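Local coordinates for enoyl-CoA hydratase/isomerase family protein (Ruegeria pomeroyi, PDB 3L3S) that probably acts as a hydro-lyase of the crotonase superfamily in fatty acid metabolism, working as an assembly built from trimers, at residues E218-N221 and R222-E225; R208-A211 and P212-R215; P237-V240 and E241-M244. All blocks are in the same frame, centred on the assembly; numbering follows the deposited sequence.

Contact 1: E218-N221 and R222-E225; sequences ETLN and RHLE
Glu218 meets Arg222, and Leu220 meets His223 and Leu224, in a local contact between residues three and four apart, one turn from each other, in the last part of helix 210-223, just before the chain turns toward helix 228-244. The evidence for the turn is in the backbone. Arg222 N reaches Glu218 O at 3.1 Å and His223 N reaches Thr219 O at 3.0 Å, but the next bond, Leu224 N to Leu220 O at 3.4 Å, is weak and bent to 133° at the hydrogen.

The charged pair runs side by side in one direction, with carboxylate and guanidinium planes stacked at 17° to each other. Glu218 CG lies over one face of the guanidinium, displaced toward its rim and 3.7 Å from Arg222 NH1. Because Glu218 OE1, at 3.9 Å from the same NH1, stands well out of the guanidinium plane, no N-H is aimed at it; this is a long salt bridge of charges alone.

His223 owes its place to chi1 of 81°, which sets CG between the backbone N and the carbonyl carbon and folds the ring back over the preceding turn. Leu220 CA makes a CH-pi contact 4.0 Å from the ring centroid, and Leu220 O also lies over the centre of a face. Beside it, Leu220 CD1 touches Leu224 CD1 at 4.1 Å, a small apolar join.

Arg157 of the second subunit hydrogen-bonds His223 O, and Glu225 OE2 bonds Leu228 N of the third subunit. Thr219 OG1 is hydrogen-bonded to Arg215 O, and the Thr219 side chain packs on Leu234 and Val238 of helix 228-244, where His223 also meets Ala231.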
loop_
_atom_site.group_PDB
_atom_site.type_symbol
_atom_site.label_atom_id
_atom_site.label_comp_id
_atom_site.label_asym_id
_atom_site.label_seq_id
_atom_site.Cartn_x
_atom_site.Cartn_y
_atom_site.Cartn_z
ATOM N N GLU B 218 3.105 18.684 4.673
ATOM C CA GLU B 218 3.537 18.304 6.015
ATOM C C GLU B 218 2.469 17.477 6.718
ATOM O O GLU B 218 2.766 16.410 7.260
ATOM C CB GLU B 218 3.887 19.546 6.831
ATOM C CG GLU B 218 4.610 19.272 8.135
ATOM C CD GLU B 218 5.342 20.491 8.651
ATOM O OE1 GLU B 218 4.702 21.559 8.800
ATOM O OE2 GLU B 218 6.565 20.384 8.886
ATOM N N THR B 219 1.220 17.922 6.597
ATOM C CA THR B 219 0.069 17.248 7.196
ATOM C C THR B 219 -0.143 15.862 6.565
ATOM O O THR B 219 -0.422 14.903 7.287
ATOM C CB THR B 219 -1.193 18.127 7.058
ATOM O OG1 THR B 219 -0.954 19.387 7.695
ATOM C CG2 THR B 219 -2.401 17.487 7.695
ATOM N N LEU B 220 0.075 15.759 5.245
ATOM C CA LEU B 220 -0.075 14.496 4.500
ATOM C C LEU B 220 0.901 13.422 4.988
ATOM O O LEU B 220 0.502 12.284 5.234
ATOM C CB LEU B 220 0.069 14.729 2.983
ATOM C CG LEU B 220 0.176 13.590 1.948
ATOM C CD1 LEU B 220 -1.029 12.631 1.997
ATOM C CD2 LEU B 220 0.325 14.196 0.556
ATOM N N ASN B 221 2.158 13.822 5.175
ATOM C CA ASN B 221 3.220 12.938 5.646
ATOM C C ASN B 221 2.960 12.458 7.068
ATOM O O ASN B 221 3.126 11.270 7.366
ATOM C CB ASN B 221 4.582 13.645 5.583
ATOM C CG ASN B 221 5.054 13.885 4.162
ATOM O OD1 ASN B 221 4.783 13.084 3.255
ATOM N ND2 ASN B 221 5.761 14.995 3.954
ATOM N N ARG B 222 2.511 13.380 7.918
ATOM C CA ARG B 222 2.210 13.086 9.311
ATOM C C ARG B 222 1.022 12.149 9.519
ATOM O O ARG B 222 1.104 11.218 10.325
ATOM C CB ARG B 222 1.987 14.379 10.086
ATOM C CG ARG B 222 3.253 15.159 10.369
ATOM C CD ARG B 222 2.951 16.498 11.022
ATOM N NE ARG B 222 4.131 17.046 11.699
ATOM C CZ ARG B 222 4.322 18.334 11.982
ATOM N NH1 ARG B 222 3.416 19.250 11.650
ATOM N NH2 ARG B 222 5.408 18.703 12.643
ATOM N N HIS B 223 -0.042 12.332 8.735
ATOM C CA HIS B 223 -1.229 11.508 8.906
ATOM C C HIS B 223 -1.180 10.086 8.340
ATOM O O HIS B 223 -1.987 9.225 8.721
ATOM C CB HIS B 223 -2.514 12.285 8.557
ATOM C CG HIS B 223 -2.828 12.377 7.099
ATOM N ND1 HIS B 223 -2.864 11.279 6.268
ATOM C CD2 HIS B 223 -3.167 13.438 6.332
ATOM C CE1 HIS B 223 -3.209 11.659 5.053
ATOM N NE2 HIS B 223 -3.400 12.965 5.064
ATOM N N LEU B 224 -0.194 9.838 7.473
ATOM C CA LEU B 224 0.007 8.525 6.861
ATOM C C LEU B 224 0.548 7.505 7.874
ATOM O O LEU B 224 0.521 6.297 7.627
ATOM C CB LEU B 224 0.934 8.643 5.646
ATOM C CG LEU B 224 0.263 8.987 4.302
ATOM C CD1 LEU B 224 1.285 9.546 3.337
ATOM C CD2 LEU B 224 -0.435 7.763 3.710
ATOM N N GLU B 225 0.974 8.013 9.035
ATOM C CA GLU B 225 1.518 7.204 10.128
ATOM C C GLU B 225 0.570 7.206 11.316
ATOM O O GLU B 225 0.930 6.776 12.419
ATOM C CB GLU B 225 2.884 7.738 10.563
ATOM C CG GLU B 225 3.944 7.722 9.474
ATOM C CD GLU B 225 5.287 8.234 9.936
ATOM O OE1 GLU B 225 5.368 8.863 11.013
ATOM O OE2 GLU B 225 6.280 7.987 9.226
#

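Contact 2: R208-A211 and P212-R215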
loop_
_atom_site.group_PDB
_atom_site.type_symbol
_atom_site.label_atom_id
_atom_site.label_comp_id
_atom_site.label_asym_id
_atom_site.label_seq_id
_atom_site.Cartn_x
_atom_site.Cartn_y
_atom_site.Cartn_z
ATOM N N ARG B 208 2.341 28.379 -7.215
ATOM C CA ARG B 208 1.091 28.379 -6.434
ATOM C C ARG B 208 1.267 29.025 -5.068
ATOM O O ARG B 208 2.390 29.327 -4.657
ATOM C CB ARG B 208 0.516 26.960 -6.229
ATOM C CG ARG B 208 1.203 25.871 -6.990
ATOM C CD ARG B 208 0.280 24.988 -7.785
ATOM N NE ARG B 208 -0.600 25.726 -8.677
ATOM C CZ ARG B 208 -1.096 25.250 -9.817
ATOM N NH1 ARG B 208 -0.802 24.019 -10.229
ATOM N NH2 ARG B 208 -1.886 26.018 -10.554
ATOM N N ASN B 209 0.139 29.226 -4.381
ATOM C CA ASN B 209 0.093 29.800 -3.032
ATOM C C ASN B 209 0.838 28.833 -2.103
ATOM O O ASN B 209 0.388 27.717 -1.836
ATOM C CB ASN B 209 -1.371 29.995 -2.629
ATOM C CG ASN B 209 -1.538 30.722 -1.315
ATOM O OD1 ASN B 209 -0.643 31.409 -0.843
ATOM N ND2 ASN B 209 -2.691 30.544 -0.704
ATOM N N GLN B 210 2.025 29.264 -1.698
ATOM C CA GLN B 210 2.942 28.475 -0.883
ATOM C C GLN B 210 2.574 27.993 0.517
ATOM O O GLN B 210 2.790 26.818 0.819
ATOM C CB GLN B 210 4.320 29.148 -0.866
ATOM C CG GLN B 210 4.962 29.317 -2.255
ATOM C CD GLN B 210 5.175 27.996 -2.985
ATOM O OE1 GLN B 210 6.024 27.193 -2.603
ATOM N NE2 GLN B 210 4.397 27.767 -4.034
ATOM N N ALA B 211 2.000 28.859 1.357
ATOM C CA ALA B 211 1.644 28.457 2.725
ATOM C C ALA B 211 0.726 27.220 2.839
ATOM O O ALA B 211 1.007 26.351 3.666
ATOM C CB ALA B 211 1.128 29.660 3.553
ATOM N N PRO B 212 -0.343 27.101 1.997
ATOM C CA PRO B 212 -1.200 25.913 2.099
ATOM C C PRO B 212 -0.532 24.660 1.528
ATOM O O PRO B 212 -0.898 23.540 1.897
ATOM C CB PRO B 212 -2.404 26.285 1.235
ATOM C CG PRO B 212 -2.500 27.712 1.376
ATOM C CD PRO B 212 -1.060 28.131 1.219
ATOM N N LEU B 213 0.431 24.869 0.620
ATOM C CA LEU B 213 1.180 23.796 -0.042
ATOM C C LEU B 213 2.084 23.088 0.959
ATOM O O LEU B 213 2.088 21.860 1.023
ATOM C CB LEU B 213 2.054 24.378 -1.166
ATOM C CG LEU B 213 2.545 23.647 -2.425
ATOM C CD1 LEU B 213 3.765 24.387 -2.933
ATOM C CD2 LEU B 213 2.898 22.197 -2.203
ATOM N N ARG B 214 2.868 23.871 1.701
ATOM C CA ARG B 214 3.808 23.339 2.692
ATOM C C ARG B 214 3.110 22.730 3.884
ATOM O O ARG B 214 3.466 21.634 4.315
ATOM C CB ARG B 214 4.791 24.411 3.133
ATOM C CG ARG B 214 5.732 24.766 2.021
ATOM C CD ARG B 214 6.411 26.078 2.240
ATOM N NE ARG B 214 6.866 26.598 0.959
ATOM C CZ ARG B 214 7.558 27.717 0.803
ATOM N NH1 ARG B 214 7.894 28.453 1.859
ATOM N NH2 ARG B 214 7.901 28.103 -0.419
ATOM N N ARG B 215 2.059 23.410 4.344
ATOM C CA ARG B 215 1.249 22.950 5.468
ATOM C C ARG B 215 0.507 21.674 5.025
ATOM O O ARG B 215 0.424 20.709 5.773
ATOM C CB ARG B 215 0.257 24.045 5.866
ATOM C CG ARG B 215 -0.412 23.872 7.214
ATOM C CD ARG B 215 0.442 24.357 8.374
ATOM N NE ARG B 215 -0.178 24.003 9.649
ATOM C CZ ARG B 215 0.216 22.996 10.427
ATOM N NH1 ARG B 215 1.243 22.230 10.073
ATOM N NH2 ARG B 215 -0.434 22.735 11.552
#
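Gln210 and Arg214 carry the polar part of this local contact, which forms the opening turn of helix 210-223. Among the side-chain hydrogen bonds, Arg214 NH2 donates to Gln210 OE1 at 3.0 Å, arriving in the carbonyl plane on a lone pair. The fit is imperfect on the arginine side: OE1 is tilted from the guanidinium plane, and the amide and guanidinium planes stand 72° apart. Gln210 CB lies over one face of the guanidinium, offset toward its rim, and the bend at chi2 (-60°) turns the amide so that OE1 comes to Arg214 NH2. At the other end of that amide, NE2 donates to Arg208 O at 2.6 Å; Arg208 O lies near the amide plane, although the donor stands above the carbonyl plane. Leu205 O is a second acceptor for NE2.

The backbone bonds are those of a starting helix. Gln210 O takes Arg214 N at 3.1 Å in a nearly straight bond (166° at the hydrogen) and, more weakly, Leu213 N, while Ala211 O takes Arg215 N at 3.2 Å. Pro212, in this first turn, has no N-H to offer.

Van der Waals packing of amide groups against aliphatic carbons completes the contact. Leu213 CD1 lies alongside the Gln210 amide, 3.6 Å from its NE2. Asn209 crosses the Pro212 ring at about a right angle, its ND2 being 3.5 Å from Pro212 CD. That ND2 is held by Asp245 OD1 and by Gly145 O of the second subunit.

Chemically, the Gln210 amide is used at both ends, which fixes its flip: the oxygen anchors one arginine nitrogen, and the nitrogen satisfies carbonyls at and just beyond the end of helix 194-207. One glutamine thus joins two consecutive helices.

Contact 3: P237-V240 and E241-M244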
loop_
_atom_site.group_PDB
_atom_site.type_symbol
_atom_site.label_atom_id
_atom_site.label_comp_id
_atom_site.label_asym_id
_atom_site.label_seq_id
_atom_site.Cartn_x
_atom_site.Cartn_y
_atom_site.Cartn_z
ATOM N N PRO B 237 -8.389 20.908 11.044
ATOM C CA PRO B 237 -8.096 22.331 11.289
ATOM C C PRO B 237 -7.139 22.884 10.228
ATOM O O PRO B 237 -7.206 24.068 9.873
ATOM C CB PRO B 237 -7.441 22.318 12.669
ATOM C CG PRO B 237 -8.064 21.169 13.321
ATOM C CD PRO B 237 -8.007 20.130 12.239
ATOM N N VAL B 238 -6.322 21.992 9.660
ATOM C CA VAL B 238 -5.375 22.363 8.607
ATOM C C VAL B 238 -6.150 22.734 7.332
ATOM O O VAL B 238 -5.752 23.662 6.617
ATOM C CB VAL B 238 -4.325 21.240 8.365
ATOM C CG1 VAL B 238 -3.407 21.570 7.209
ATOM C CG2 VAL B 238 -3.481 21.032 9.608
HETATM N N MSE B 239 -7.302 22.083 7.125
HETATM C CA MSE B 239 -8.175 22.334 5.967
HETATM C C MSE B 239 -8.883 23.687 6.108
HETATM O O MSE B 239 -9.067 24.400 5.122
HETATM C CB MSE B 239 -9.196 21.207 5.799
HETATM C CG MSE B 239 -10.059 21.287 4.548
HETATM SE SE MSE B 239 -9.071 21.237 2.852
HETATM C CE MSE B 239 -10.603 20.897 1.684
ATOM N N VAL B 240 -9.247 24.032 7.346
ATOM C CA VAL B 240 -9.903 25.308 7.684
ATOM C C VAL B 240 -8.929 26.450 7.375
ATOM O O VAL B 240 -9.278 27.381 6.671
ATOM C CB VAL B 240 -10.331 25.330 9.184
ATOM C CG1 VAL B 240 -10.784 26.721 9.642
ATOM C CG2 VAL B 240 -11.429 24.315 9.417
ATOM N N GLU B 241 -7.680 26.281 7.809
ATOM C CA GLU B 241 -6.601 27.244 7.600
ATOM C C GLU B 241 -6.350 27.547 6.108
ATOM O O GLU B 241 -6.053 28.686 5.767
ATOM C CB GLU B 241 -5.332 26.721 8.280
ATOM C CG GLU B 241 -4.115 27.634 8.226
ATOM C CD GLU B 241 -2.835 26.856 7.957
ATOM O OE1 GLU B 241 -2.121 26.539 8.940
ATOM O OE2 GLU B 241 -2.559 26.548 6.765
ATOM N N HIS B 242 -6.534 26.547 5.235
ATOM C CA HIS B 242 -6.344 26.699 3.778
ATOM C C HIS B 242 -7.411 27.614 3.196
ATOM O O HIS B 242 -7.155 28.378 2.261
ATOM C CB HIS B 242 -6.457 25.355 3.038
ATOM C CG HIS B 242 -5.405 24.353 3.395
ATOM N ND1 HIS B 242 -4.191 24.697 3.952
ATOM C CD2 HIS B 242 -5.396 23.006 3.278
ATOM C CE1 HIS B 242 -3.482 23.603 4.165
ATOM N NE2 HIS B 242 -4.191 22.564 3.765
ATOM N N PHE B 243 -8.625 27.477 3.729
ATOM C CA PHE B 243 -9.761 28.276 3.294
ATOM C C PHE B 243 -9.775 29.673 3.920
ATOM O O PHE B 243 -10.529 30.540 3.490
ATOM C CB PHE B 243 -11.074 27.517 3.526
ATOM C CG PHE B 243 -11.442 26.590 2.397
ATOM C CD1 PHE B 243 -12.482 26.925 1.509
ATOM C CD2 PHE B 243 -10.717 25.395 2.177
ATOM C CE1 PHE B 243 -12.799 26.082 0.394
ATOM C CE2 PHE B 243 -11.013 24.544 1.079
ATOM C CZ PHE B 243 -12.057 24.888 0.185
HETATM N N MSE B 244 -8.912 29.895 4.909
HETATM C CA MSE B 244 -8.807 31.196 5.565
HETATM C C MSE B 244 -7.590 31.979 5.079
HETATM O O MSE B 244 -7.431 33.163 5.399
HETATM C CB MSE B 244 -8.789 31.026 7.093
HETATM C CG MSE B 244 -10.069 30.410 7.651
HETATM SE SE MSE B 244 -11.640 31.471 7.225
HETATM C CE MSE B 244 -12.546 30.431 5.905
#
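Glu241 N bonds Pro237 O at 3.1 Å in regular helical fashion, but farther on the pattern blurs: His242 N is shared between Val238 O and, weakly, Met239 O, and Phe243 N makes weak bonds to both Met239 O and Val240 O. The side chains pack over this part of helix 228-244. The His242 ring, with CG anti to the carbonyl carbon (chi1 -64°), lies back over the turn and places its centre on Val238 O, 3.1 Å from the ring plane. That oxygen is not a hydrogen-bond partner of either ring nitrogen. Val238 CG1 packs against the ring at 3.7 Å from His242 CE1.

Met239, present as selenomethionine, bends at chi2 and runs alongside Phe243. Its CE touches Phe243 CE2 at 3.7 Å, while SE, 5.5 Å from the Phe243 centroid, approaches obliquely in a Met-aromatic contact. The same SE sits at the edge of the His242 ring, 5.2 Å from its centroid. Met239 O meets the edge of the phenylalanine ring, 3.5 Å from Phe243 CD2.

Phe243 and Phe90 of the second subunit form an edge-to-face (T-shaped) pair; Thr149 OG1 of that subunit bonds His242 NE2, and its Phe147 packs on Met239. Within the chain, Val238 and His242 rest on Pro212, Arg215 and Thr219 of helix 210-223.

Contacts 1 and 2 lie in series on helix 210-223, with centres about 15 Å apart. Contact 3 belongs to the helix that follows, its centre about 11 Å from that of contact 2 and about 16 Å from that of contact 1. The two helices meet through Val238, whose CG1 is 3.3 Å from Thr219 OG1 and 3.8 Å from Arg215 CG, and through His242 CE1, 3.4 Å from Pro212 O. Arg215 NE also forms a weak ion pair with Glu241 OE1. All three contacts touch the second subunit, contacts 1 and 3 both meeting its Thr149. Together they place this C-terminal helical pair at the trimer interface, in keeping with the crotonase fold.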